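Local coordinates for inositol monophosphatase family protein (Staphylococcus aureus, PDB 5I3S) that probably hydrolyses the phosphate ester of inositol monophosphate or a related sugar phosphate in a metal-dependent reaction, at residues D86-N90 / Y181-A185. Numbering follows the deposited sequence.
Sequences DGTLN and YGSAA
Asp86 and Asn90 carry a buried polar contact in which the end of strand 85-86 and the start of helix 88-94 meet the start of helix 184-193. Two helix N-termini come together here. Gly87 and Ser183 are the N-cap residues, and their CA atoms are the nearest pair across the two segments, 4.4 Å apart. Asp86 OD2 accepts from Ala185 N at 2.7 Å, with the donor almost in line with the CG-OD2 bond. Its CG stands anti to the backbone N (chi1 -167°), which carries the carboxylate across to the first turn of helix 184-193. Asp86 OD1 accepts from a water that also makes a weak bond with Ala184 N. Ser183 OG donates to Asp86 O at 3.3 Å, from above the carbonyl plane, and accepts a weak hydrogen bond from Leu186 N, the N-cap bond of helix 184-193. At the far end, Asn90 ND2 gives a nearly straight bond to Tyr181 O, 2.8 Å long and in the plane of both groups. It also bonds to Asn97 O, and Asn90 OD1 accepts a hydrogen bond from Arg179 of the second subunit, so the amide is gripped at both ends and its rotation fixed. A second water, 2.6 Å from Asn90 N, links that N-H to Gly182 O. Asp-Gly-Thr belongs to the family's metal-binding signature. Asp86 OD1 lies near the carboxylates of Asp83 and Asp208, consistent with a metal site. A phosphate ion, probably from the crystallisation liquor, lies beside Gly182 and may mark an anion pocket. Asp86 pairs through its backbone with Ala99 of strand 99-106, Thr88 touches helix 37-56, and strand 177-179 leads into Tyr181-Ala185.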
ATOM      1  N   ASP A  86      -9.356 -12.282   0.921  1.00 19.90           N
ATOM      2  CA  ASP A  86      -9.157 -11.285  -0.082  1.00 20.20           C
ATOM      3  C   ASP A  86      -7.779 -10.618   0.058  1.00 18.87           C
ATOM      4  O   ASP A  86      -7.505  -9.967   1.075  1.00 17.80           O
ATOM      5  CB  ASP A  86     -10.245 -10.190  -0.017  1.00 24.03           C
ATOM      6  CG  ASP A  86     -10.225  -9.292  -1.277  1.00 24.23           C
ATOM      7  OD1 ASP A  86      -9.820  -9.770  -2.355  1.00 28.29           O
ATOM      8  OD2 ASP A  86     -10.560  -8.111  -1.197  1.00 27.07           O
ATOM      9  N   GLY A  87      -6.972 -10.721  -0.996  1.00 17.69           N
ATOM     10  CA  GLY A  87      -5.579 -10.434  -0.943  1.00 17.82           C
ATOM     11  C   GLY A  87      -4.716 -11.677  -0.745  1.00 18.26           C
ATOM     12  O   GLY A  87      -3.793 -11.681   0.092  1.00 15.98           O
ATOM     13  N   THR A  88      -4.965 -12.716  -1.539  1.00 18.30           N
ATOM     14  CA  THR A  88      -4.209 -13.952  -1.350  1.00 20.41           C
ATOM     15  C   THR A  88      -2.694 -13.759  -1.581  1.00 19.76           C
ATOM     16  O   THR A  88      -1.875 -14.342  -0.863  1.00 20.59           O
ATOM     17  CB  THR A  88      -4.744 -15.128  -2.223  1.00 21.65           C
ATOM     18  OG1 THR A  88      -4.850 -14.694  -3.563  1.00 22.69           O
ATOM     19  CG2 THR A  88      -6.142 -15.554  -1.827  1.00 22.94           C
ATOM     20  N   LEU A  89      -2.306 -12.971  -2.572  1.00 19.99           N
ATOM     21  CA  LEU A  89      -0.910 -12.667  -2.718  1.00 21.18           C
ATOM     22  C   LEU A  89      -0.327 -11.931  -1.524  1.00 21.38           C
ATOM     23  O   LEU A  89       0.820 -12.209  -1.136  1.00 24.08           O
ATOM     24  CB  LEU A  89      -0.603 -11.848  -3.985  1.00 23.50           C
ATOM     25  CG  LEU A  89      -0.575 -12.576  -5.329  1.00 24.93           C
ATOM     26  CD1 LEU A  89      -0.256 -11.611  -6.474  1.00 24.61           C
ATOM     27  CD2 LEU A  89       0.403 -13.747  -5.289  1.00 25.35           C
ATOM     28  N   ASN A  90      -1.055 -10.962  -0.957  1.00 21.60           N
ATOM     29  CA  ASN A  90      -0.598 -10.348   0.312  1.00 21.29           C
ATOM     30  C   ASN A  90      -0.364 -11.450   1.390  1.00 21.62           C
ATOM     31  O   ASN A  90       0.679 -11.512   1.997  1.00 21.34           O
ATOM     32  CB  ASN A  90      -1.548  -9.214   0.791  1.00 20.40           C
ATOM     33  CG  ASN A  90      -1.454  -7.946  -0.086  1.00 19.13           C
ATOM     34  OD1 ASN A  90      -0.607  -7.833  -0.965  1.00 17.85           O
ATOM     35  ND2 ASN A  90      -2.326  -7.003   0.162  1.00 19.08           N
ATOM     36  N   TYR A 181      -2.534  -1.469  -2.874  1.00 15.70           N
ATOM     37  CA  TYR A 181      -2.311  -2.224  -1.645  1.00 17.28           C
ATOM     38  C   TYR A 181      -2.564  -3.686  -1.804  1.00 18.40           C
ATOM     39  O   TYR A 181      -2.118  -4.475  -0.991  1.00 19.36           O
ATOM     40  CB  TYR A 181      -3.180  -1.644  -0.529  1.00 18.34           C
ATOM     41  CG  TYR A 181      -2.923  -0.150  -0.242  1.00 20.47           C
ATOM     42  CD1 TYR A 181      -1.658   0.317   0.128  1.00 22.14           C
ATOM     43  CD2 TYR A 181      -3.953   0.773  -0.275  1.00 22.54           C
ATOM     44  CE1 TYR A 181      -1.428   1.669   0.420  1.00 22.61           C
ATOM     45  CE2 TYR A 181      -3.739   2.126   0.007  1.00 24.38           C
ATOM     46  CZ  TYR A 181      -2.467   2.573   0.340  1.00 23.69           C
ATOM     47  OH  TYR A 181      -2.277   3.905   0.611  1.00 23.02           O
ATOM     48  N   GLY A 182      -3.294  -4.069  -2.849  1.00 20.58           N
ATOM     49  CA  GLY A 182      -3.373  -5.473  -3.255  1.00 20.32           C
ATOM     50  C   GLY A 182      -4.530  -6.236  -2.620  1.00 19.66           C
ATOM     51  O   GLY A 182      -4.605  -7.441  -2.824  1.00 20.18           O
ATOM     52  N   SER A 183      -5.386  -5.562  -1.836  1.00 16.43           N
ATOM     53  CA  SER A 183      -6.615  -6.161  -1.341  1.00 15.52           C
ATOM     54  C   SER A 183      -7.844  -5.310  -1.618  1.00 15.26           C
ATOM     55  O   SER A 183      -8.111  -4.350  -0.911  1.00 14.94           O
ATOM     56  CB  SER A 183      -6.541  -6.352   0.150  1.00 15.33           C
ATOM     57  OG  SER A 183      -7.824  -6.741   0.607  1.00 14.77           O
ATOM     58  N   ALA A 184      -8.647  -5.716  -2.587  1.00 15.27           N
ATOM     59  CA  ALA A 184      -9.757  -4.916  -3.040  1.00 15.20           C
ATOM     60  C   ALA A 184     -10.714  -4.502  -1.941  1.00 15.20           C
ATOM     61  O   ALA A 184     -11.108  -3.332  -1.876  1.00 13.44           O
ATOM     62  CB  ALA A 184     -10.482  -5.613  -4.172  1.00 15.93           C
ATOM     63  N   ALA A 185     -11.036  -5.441  -1.046  1.00 15.38           N
ATOM     64  CA  ALA A 185     -11.949  -5.149   0.061  1.00 15.47           C
ATOM     65  C   ALA A 185     -11.380  -4.097   1.014  1.00 16.26           C
ATOM     66  O   ALA A 185     -12.118  -3.165   1.461  1.00 16.11           O
ATOM     67  CB  ALA A 185     -12.263  -6.427   0.820  1.00 15.58           C
TER
HETATM   68  O   HOH W   1      -8.021  -8.540  -4.400  1.00 32.31           O
HETATM   69  O   HOH W   2      -2.931  -9.924  -2.508  1.00 18.06           O